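Local atomic coordinates of SusD superfamily protein (Bacteroides fragilis, PDB entry 3L22), a protein that probably binds glycans at the outer membrane of the cell, as a member of the SusD family of sugar-binding proteins. Residues P149-M163 and P429-K441. Residues are numbered along the deposited sequence; the frame is centred on the assembly and turned at random.
Sequences PLRLTAEAGTENNNM and PQVELLLNKDINK
Asn-436, the first residue of an Asx turn, grips the backbone of Met-163 with both ends of its amide. With CG anti to the backbone N (chi1 -177°), the amide reaches into the loop 149-163, which links helices 113-131 and 168-178 of this SusD-family fold. Asn-436 ND2 donates to Met-163 O at 2.7 Å, in the carbonyl plane and on a lone pair. Asn-436 OD1 accepts from Met-163 N at 2.9 Å and also from Asp-438 N, the two donors arriving from opposite faces of the amide.

The second hydrogen of Asn-436 ND2 goes to the anti side of Glu-432 OE2, which is 2.8 Å away, and fixes the rotation of the amide. On its syn side Glu-432 OE2 takes Arg-151 NH2 in a 3.0 Å salt bridge that lies in the guanidinium plane, although guanidinium and carboxylate are turned 53° apart. NH2 also binds Asn-161 O, and Pro-149 CB lies over the rim of one guanidinium face. Water 1 joins Arg-151 NE to Glu-432 OE1, which also accepts from Trp-85 of helix 79-103. The buried carboxylate is thus matched by a cation and several donors, which would probably favour its charged form.

The solvent side is formed by the exposed Asn-162, Leu-435 and Lys-437. Here Asn-161 ND2 comes no closer than 3.9 Å to Leu-435 CB, and Asn-162 lays CB near Asp-438 OD2. The firm bond across this side runs from Lys-437 N to Asn-162 OD1 at 2.8 Å, the donor standing 45° above the carbonyl plane.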
ATOM      1  N   PRO A 149      -9.420  17.111  -0.175  1.00 15.18           N
ATOM      2  CA  PRO A 149      -8.878  18.315  -0.820  1.00 15.63           C
ATOM      3  C   PRO A 149      -7.589  18.049  -1.563  1.00 16.65           C
ATOM      4  O   PRO A 149      -6.676  17.396  -1.007  1.00 16.88           O
ATOM      5  CB  PRO A 149      -8.593  19.247   0.355  1.00 16.34           C
ATOM      6  CG  PRO A 149      -9.501  18.715   1.491  1.00 15.96           C
ATOM      7  CD  PRO A 149      -9.542  17.274   1.284  1.00 15.30           C
ATOM      8  N   LEU A 150      -7.521  18.544  -2.802  1.00 16.29           N
ATOM      9  CA  LEU A 150      -6.374  18.330  -3.639  1.00 16.71           C
ATOM     10  C   LEU A 150      -5.440  19.532  -3.425  1.00 16.99           C
ATOM     11  O   LEU A 150      -5.506  20.517  -4.149  1.00 16.43           O
ATOM     12  CB  LEU A 150      -6.801  18.167  -5.109  1.00 16.75           C
ATOM     13  CG  LEU A 150      -5.717  17.848  -6.145  1.00 18.54           C
ATOM     14  CD1 LEU A 150      -4.738  16.757  -5.662  1.00 15.01           C
ATOM     15  CD2 LEU A 150      -6.376  17.415  -7.456  1.00 18.56           C
ATOM     16  N   ARG A 151      -4.598  19.446  -2.400  1.00 16.48           N
ATOM     17  CA  ARG A 151      -3.672  20.535  -2.048  1.00 16.42           C
ATOM     18  C   ARG A 151      -2.347  20.352  -2.794  1.00 16.18           C
ATOM     19  O   ARG A 151      -1.625  19.381  -2.560  1.00 15.38           O
ATOM     20  CB  ARG A 151      -3.431  20.554  -0.535  1.00 16.58           C
ATOM     21  CG  ARG A 151      -4.726  20.586   0.292  1.00 16.59           C
ATOM     22  CD  ARG A 151      -4.492  20.890   1.745  1.00 17.95           C
ATOM     23  NE  ARG A 151      -5.739  20.989   2.500  1.00 16.02           N
ATOM     24  CZ  ARG A 151      -6.528  22.055   2.548  1.00 17.63           C
ATOM     25  NH1 ARG A 151      -6.229  23.188   1.902  1.00 16.02           N
ATOM     26  NH2 ARG A 151      -7.628  21.994   3.289  1.00 16.01           N
ATOM     27  N   LEU A 152      -2.043  21.293  -3.686  1.00 16.10           N
ATOM     28  CA  LEU A 152      -0.871  21.215  -4.539  1.00 17.51           C
ATOM     29  C   LEU A 152       0.062  22.430  -4.474  1.00 17.92           C
ATOM     30  O   LEU A 152       1.075  22.440  -5.140  1.00 18.83           O
ATOM     31  CB  LEU A 152      -1.304  20.932  -5.985  1.00 16.85           C
ATOM     32  CG  LEU A 152      -2.047  19.615  -6.218  1.00 18.83           C
ATOM     33  CD1 LEU A 152      -2.594  19.570  -7.680  1.00 15.79           C
ATOM     34  CD2 LEU A 152      -1.171  18.390  -5.920  1.00 16.66           C
ATOM     35  N   THR A 153      -0.227  23.417  -3.647  1.00 19.10           N
ATOM     36  CA  THR A 153       0.616  24.604  -3.538  1.00 20.23           C
ATOM     37  C   THR A 153       1.461  24.529  -2.278  1.00 20.96           C
ATOM     38  O   THR A 153       1.056  23.915  -1.301  1.00 20.74           O
ATOM     39  CB  THR A 153      -0.230  25.863  -3.466  1.00 20.33           C
ATOM     40  OG1 THR A 153      -1.164  25.708  -2.394  1.00 22.73           O
ATOM     41  CG2 THR A 153      -1.014  26.097  -4.793  1.00 20.50           C
ATOM     42  N   ALA A 154       2.639  25.164  -2.313  1.00 21.87           N
ATOM     43  CA  ALA A 154       3.537  25.215  -1.169  1.00 23.00           C
ATOM     44  C   ALA A 154       2.915  26.197  -0.189  1.00 24.78           C
ATOM     45  O   ALA A 154       2.698  27.340  -0.547  1.00 23.42           O
ATOM     46  CB  ALA A 154       4.929  25.669  -1.598  1.00 22.00           C
ATOM     47  N   GLU A 155       2.547  25.732   1.001  1.00 27.53           N
ATOM     48  CA  GLU A 155       1.801  26.572   1.956  1.00 30.79           C
ATOM     49  C   GLU A 155       2.527  26.650   3.261  1.00 32.67           C
ATOM     50  O   GLU A 155       2.774  25.632   3.891  1.00 32.05           O
ATOM     51  CB  GLU A 155       0.411  26.005   2.244  1.00 31.42           C
ATOM     52  CG  GLU A 155      -0.627  26.327   1.207  1.00 34.12           C
ATOM     53  CD  GLU A 155      -0.744  27.834   0.896  1.00 37.64           C
ATOM     54  OE1 GLU A 155      -0.633  28.698   1.826  1.00 38.98           O
ATOM     55  OE2 GLU A 155      -0.931  28.115  -0.314  1.00 38.62           O
ATOM     56  N   ALA A 156       2.865  27.868   3.657  1.00 35.35           N
ATOM     57  CA  ALA A 156       3.482  28.124   4.943  1.00 37.64           C
ATOM     58  C   ALA A 156       2.463  28.731   5.913  1.00 39.55           C
ATOM     59  O   ALA A 156       2.793  28.906   7.092  1.00 40.67           O
ATOM     60  CB  ALA A 156       4.698  29.049   4.773  1.00 36.90           C
ATOM     61  N   GLY A 157       1.243  29.039   5.438  1.00 41.21           N
ATOM     62  CA  GLY A 157       0.240  29.737   6.247  1.00 42.01           C
ATOM     63  C   GLY A 157      -1.036  28.924   6.407  1.00 42.87           C
ATOM     64  O   GLY A 157      -1.142  27.812   5.883  1.00 43.57           O
ATOM     65  N   THR A 158      -1.981  29.477   7.169  1.00 43.29           N
ATOM     66  CA  THR A 158      -3.351  28.939   7.301  1.00 43.48           C
ATOM     67  C   THR A 158      -4.337  29.662   6.327  1.00 43.01           C
ATOM     68  O   THR A 158      -5.522  29.315   6.253  1.00 42.86           O
ATOM     69  CB  THR A 158      -3.809  29.017   8.779  1.00 43.64           C
ATOM     70  OG1 THR A 158      -4.040  30.378   9.142  1.00 43.73           O
ATOM     71  CG2 THR A 158      -2.729  28.409   9.721  1.00 44.11           C
ATOM     72  N   GLU A 159      -3.802  30.699   5.655  1.00 42.72           N
ATOM     73  CA  GLU A 159      -4.468  31.404   4.540  0.50 42.27           C
ATOM     74  C   GLU A 159      -5.366  30.532   3.648  1.00 41.65           C
ATOM     75  O   GLU A 159      -6.483  30.957   3.370  1.00 42.24           O
ATOM     76  CB  GLU A 159      -3.438  32.170   3.675  0.50 42.30           C
ATOM     77  CG  GLU A 159      -3.132  33.588   4.164  0.50 42.35           C
ATOM     78  CD  GLU A 159      -1.744  34.063   3.767  0.50 42.00           C
ATOM     79  OE1 GLU A 159      -1.055  33.350   3.004  0.50 42.14           O
ATOM     80  OE2 GLU A 159      -1.339  35.143   4.230  0.50 41.61           O
ATOM     81  N   ASN A 160      -4.926  29.336   3.244  1.00 40.34           N
ATOM     82  CA  ASN A 160      -5.678  28.481   2.283  1.00 39.34           C
ATOM     83  C   ASN A 160      -6.246  27.162   2.797  1.00 37.34           C
ATOM     84  O   ASN A 160      -6.392  26.209   2.022  1.00 37.92           O
ATOM     85  CB  ASN A 160      -4.796  28.199   1.054  1.00 39.95           C
ATOM     86  CG  ASN A 160      -4.478  29.472   0.274  1.00 42.30           C
ATOM     87  OD1 ASN A 160      -3.315  29.873   0.139  1.00 45.92           O
ATOM     88  ND2 ASN A 160      -5.524  30.134  -0.210  1.00 43.90           N
ATOM     89  N   ASN A 161      -6.626  27.109   4.066  1.00 34.74           N
ATOM     90  CA  ASN A 161      -7.271  25.902   4.598  1.00 33.20           C
ATOM     91  C   ASN A 161      -8.637  25.569   3.976  1.00 30.54           C
ATOM     92  O   ASN A 161      -9.004  24.388   3.890  1.00 29.34           O
ATOM     93  CB  ASN A 161      -7.433  25.995   6.120  1.00 33.96           C
ATOM     94  CG  ASN A 161      -6.096  25.972   6.874  1.00 35.60           C
ATOM     95  OD1 ASN A 161      -5.090  25.433   6.403  1.00 37.34           O
ATOM     96  ND2 ASN A 161      -6.100  26.550   8.069  1.00 37.88           N
ATOM     97  N   ASN A 162      -9.387  26.589   3.551  1.00 27.59           N
ATOM     98  CA  ASN A 162     -10.700  26.343   2.962  1.00 25.95           C
ATOM     99  C   ASN A 162     -10.572  25.790   1.539  1.00 24.04           C
ATOM    100  O   ASN A 162     -10.031  26.446   0.658  1.00 22.78           O
ATOM    101  CB  ASN A 162     -11.570  27.598   2.986  1.00 25.74           C
ATOM    102  CG  ASN A 162     -11.865  28.089   4.400  1.00 26.90           C
ATOM    103  OD1 ASN A 162     -11.850  27.340   5.373  1.00 28.04           O
ATOM    104  ND2 ASN A 162     -12.152  29.364   4.504  1.00 29.66           N
HETATM  105  N   MSE A 163     -11.043  24.563   1.337  1.00 22.35           N
HETATM  106  CA  MSE A 163     -10.988  23.912   0.034  1.00 21.25           C
HETATM  107  C   MSE A 163     -11.971  22.743  -0.034  1.00 20.48           C
HETATM  108  O   MSE A 163     -11.983  21.895   0.864  1.00 19.09           O
HETATM  109  CB  MSE A 163      -9.585  23.373  -0.268  1.00 21.83           C
HETATM  110  CG  MSE A 163      -9.406  23.027  -1.721  1.00 22.12           C
HETATM  111 SE   MSE A 163      -7.661  22.320  -2.087  0.75 27.35          SE
HETATM  112  CE  MSE A 163      -6.642  23.973  -2.060  1.00 22.16           C
ATOM    113  N   PRO A 429     -11.740  13.732   9.037  1.00 14.20           N
ATOM    114  CA  PRO A 429     -11.542  13.840  10.489  1.00 14.75           C
ATOM    115  C   PRO A 429     -11.769  15.214  11.052  1.00 13.88           C
ATOM    116  O   PRO A 429     -11.646  16.201  10.340  1.00 13.88           O
ATOM    117  CB  PRO A 429     -10.062  13.460  10.687  1.00 14.93           C
ATOM    118  CG  PRO A 429      -9.445  13.803   9.373  1.00 15.42           C
ATOM    119  CD  PRO A 429     -10.486  13.390   8.361  1.00 14.92           C
ATOM    120  N   GLN A 430     -12.044  15.260  12.346  1.00 14.20           N
ATOM    121  CA  GLN A 430     -12.223  16.528  13.070  1.00 14.79           C
ATOM    122  C   GLN A 430     -11.067  17.526  12.885  1.00 14.60           C
ATOM    123  O   GLN A 430     -11.325  18.726  12.819  1.00 13.86           O
ATOM    124  CB  GLN A 430     -12.428  16.259  14.567  1.00 14.64           C
ATOM    125  CG  GLN A 430     -12.660  17.491  15.471  1.00 16.91           C
ATOM    126  CD  GLN A 430     -13.969  18.246  15.178  1.00 21.41           C
ATOM    127  OE1 GLN A 430     -14.751  17.884  14.279  1.00 22.62           O
ATOM    128  NE2 GLN A 430     -14.217  19.295  15.961  1.00 21.23           N
ATOM    129  N   VAL A 431      -9.819  17.044  12.793  1.00 15.04           N
ATOM    130  CA  VAL A 431      -8.689  17.969  12.580  1.00 15.80           C
ATOM    131  C   VAL A 431      -8.900  18.823  11.330  1.00 16.11           C
ATOM    132  O   VAL A 431      -8.650  20.012  11.348  1.00 17.15           O
ATOM    133  CB  VAL A 431      -7.304  17.268  12.516  1.00 16.19           C
ATOM    134  CG1 VAL A 431      -6.928  16.751  13.869  1.00 17.36           C
ATOM    135  CG2 VAL A 431      -7.273  16.149  11.468  1.00 12.99           C
ATOM    136  N   GLU A 432      -9.416  18.229  10.261  1.00 16.27           N
ATOM    137  CA  GLU A 432      -9.728  18.975   9.052  1.00 16.21           C
ATOM    138  C   GLU A 432     -10.986  19.834   9.217  1.00 16.74           C
ATOM    139  O   GLU A 432     -11.009  21.017   8.803  1.00 17.02           O
ATOM    140  CB  GLU A 432      -9.893  18.002   7.878  1.00 15.79           C
ATOM    141  CG  GLU A 432     -10.169  18.624   6.509  1.00 16.00           C
ATOM    142  CD  GLU A 432      -8.987  19.376   5.890  1.00 17.89           C
ATOM    143  OE1 GLU A 432      -7.866  19.299   6.412  1.00 17.19           O
ATOM    144  OE2 GLU A 432      -9.193  20.031   4.848  1.00 17.54           O
ATOM    145  N   LEU A 433     -12.028  19.265   9.820  1.00 17.37           N
ATOM    146  CA  LEU A 433     -13.318  19.954   9.916  1.00 17.68           C
ATOM    147  C   LEU A 433     -13.210  21.273  10.676  1.00 18.81           C
ATOM    148  O   LEU A 433     -13.918  22.222  10.351  1.00 19.10           O
ATOM    149  CB  LEU A 433     -14.376  19.055  10.569  1.00 17.69           C
ATOM    150  CG  LEU A 433     -14.795  17.745   9.868  1.00 15.74           C
ATOM    151  CD1 LEU A 433     -15.887  17.105  10.736  1.00 13.49           C
ATOM    152  CD2 LEU A 433     -15.286  17.989   8.442  1.00 11.07           C
ATOM    153  N   LEU A 434     -12.309  21.336  11.658  1.00 19.81           N
ATOM    154  CA  LEU A 434     -12.065  22.559  12.423  1.00 21.04           C
ATOM    155  C   LEU A 434     -11.483  23.686  11.567  1.00 21.75           C
ATOM    156  O   LEU A 434     -11.837  24.824  11.760  1.00 22.29           O
ATOM    157  CB  LEU A 434     -11.144  22.286  13.629  1.00 21.20           C
ATOM    158  CG  LEU A 434     -11.761  21.510  14.820  1.00 22.43           C
ATOM    159  CD1 LEU A 434     -10.672  20.973  15.760  1.00 22.34           C
ATOM    160  CD2 LEU A 434     -12.773  22.374  15.597  1.00 22.00           C
ATOM    161  N   LEU A 435     -10.630  23.350  10.607  1.00 22.72           N
ATOM    162  CA  LEU A 435      -9.899  24.341   9.807  1.00 23.35           C
ATOM    163  C   LEU A 435     -10.476  24.604   8.418  1.00 23.09           C
ATOM    164  O   LEU A 435     -10.190  25.656   7.854  1.00 23.98           O
ATOM    165  CB  LEU A 435      -8.457  23.866   9.595  1.00 23.75           C
ATOM    166  CG  LEU A 435      -7.593  23.702  10.838  1.00 25.15           C
ATOM    167  CD1 LEU A 435      -6.269  23.060  10.425  1.00 26.96           C
ATOM    168  CD2 LEU A 435      -7.384  25.038  11.537  1.00 25.01           C
ATOM    169  N   ASN A 436     -11.226  23.662   7.843  1.00 21.68           N
ATOM    170  CA  ASN A 436     -11.666  23.779   6.454  1.00 21.22           C
ATOM    171  C   ASN A 436     -13.180  24.025   6.379  1.00 22.32           C
ATOM    172  O   ASN A 436     -13.973  23.090   6.447  1.00 21.31           O
ATOM    173  CB  ASN A 436     -11.245  22.513   5.694  1.00 20.42           C
ATOM    174  CG  ASN A 436     -11.591  22.555   4.201  1.00 19.65           C
ATOM    175  OD1 ASN A 436     -12.301  23.459   3.729  1.00 16.28           O
ATOM    176  ND2 ASN A 436     -11.075  21.559   3.436  1.00 15.86           N
ATOM    177  N   LYS A 437     -13.583  25.278   6.193  1.00 23.70           N
ATOM    178  CA  LYS A 437     -15.018  25.609   6.156  1.00 25.42           C
ATOM    179  C   LYS A 437     -15.689  25.207   4.877  1.00 25.32           C
ATOM    180  O   LYS A 437     -16.909  25.206   4.844  1.00 25.89           O
ATOM    181  CB  LYS A 437     -15.283  27.111   6.348  1.00 26.22           C
ATOM    182  CG  LYS A 437     -14.535  27.774   7.511  1.00 30.74           C
ATOM    183  CD  LYS A 437     -14.639  26.964   8.827  1.00 35.91           C
ATOM    184  CE  LYS A 437     -13.849  27.637   9.977  1.00 38.72           C
ATOM    185  NZ  LYS A 437     -14.581  27.490  11.270  1.00 40.70           N
ATOM    186  N   ASP A 438     -14.923  24.909   3.827  1.00 25.43           N
ATOM    187  CA  ASP A 438     -15.483  24.480   2.543  1.00 26.26           C
ATOM    188  C   ASP A 438     -15.451  22.970   2.355  1.00 26.93           C
ATOM    189  O   ASP A 438     -15.683  22.495   1.250  1.00 26.61           O
ATOM    190  CB  ASP A 438     -14.740  25.134   1.366  1.00 26.37           C
ATOM    191  CG  ASP A 438     -14.868  26.646   1.342  1.00 27.49           C
ATOM    192  OD1 ASP A 438     -15.723  27.206   2.064  1.00 28.64           O
ATOM    193  OD2 ASP A 438     -14.094  27.285   0.587  1.00 32.00           O
ATOM    194  N   ILE A 439     -15.219  22.208   3.423  1.00 28.09           N
ATOM    195  CA  ILE A 439     -15.007  20.767   3.292  1.00 28.86           C
ATOM    196  C   ILE A 439     -16.227  20.100   2.649  1.00 30.75           C
ATOM    197  O   ILE A 439     -16.083  19.172   1.857  1.00 30.11           O
ATOM    198  CB  ILE A 439     -14.657  20.104   4.665  1.00 28.23           C
ATOM    199  CG1 ILE A 439     -14.106  18.677   4.490  1.00 26.22           C
ATOM    200  CG2 ILE A 439     -15.873  20.104   5.599  1.00 28.67           C
ATOM    201  CD1 ILE A 439     -12.851  18.578   3.651  1.00 19.72           C
ATOM    202  N   ASN A 440     -17.417  20.601   2.960  1.00 32.81           N
ATOM    203  CA  ASN A 440     -18.640  20.040   2.393  1.00 34.98           C
ATOM    204  C   ASN A 440     -19.183  20.776   1.165  1.00 36.05           C
ATOM    205  O   ASN A 440     -20.296  20.487   0.749  1.00 36.95           O
ATOM    206  CB  ASN A 440     -19.721  19.919   3.490  1.00 35.38           C
ATOM    207  CG  ASN A 440     -19.300  18.978   4.602  1.00 37.48           C
ATOM    208  OD1 ASN A 440     -18.752  17.890   4.341  1.00 42.21           O
ATOM    209  ND2 ASN A 440     -19.511  19.395   5.847  1.00 39.26           N
ATOM    210  N   LYS A 441     -18.417  21.694   0.572  1.00 36.98           N
ATOM    211  CA  LYS A 441     -18.905  22.454  -0.596  1.00 37.83           C
ATOM    212  C   LYS A 441     -18.613  21.738  -1.923  1.00 38.29           C
ATOM    213  O   LYS A 441     -18.172  20.580  -1.967  1.00 38.46           O
ATOM    214  CB  LYS A 441     -18.396  23.911  -0.568  1.00 37.77           C
ATOM    215  CG  LYS A 441     -19.363  24.796   0.205  1.00 39.82           C
ATOM    216  CD  LYS A 441     -18.758  26.096   0.697  1.00 42.27           C
ATOM    217  CE  LYS A 441     -19.645  26.740   1.763  1.00 42.28           C
ATOM    218  NZ  LYS A 441     -18.860  27.761   2.498  1.00 44.74           N
ATOM    219  OXT LYS A 441     -18.877  22.271  -3.003  1.00 39.21           O
TER
HETATM  220  O   HOH W   1      -6.206  18.797   4.282  1.00 21.13           O
HETATM  221  O   HOH W   2      -8.219  27.687   8.848  1.00 44.00           O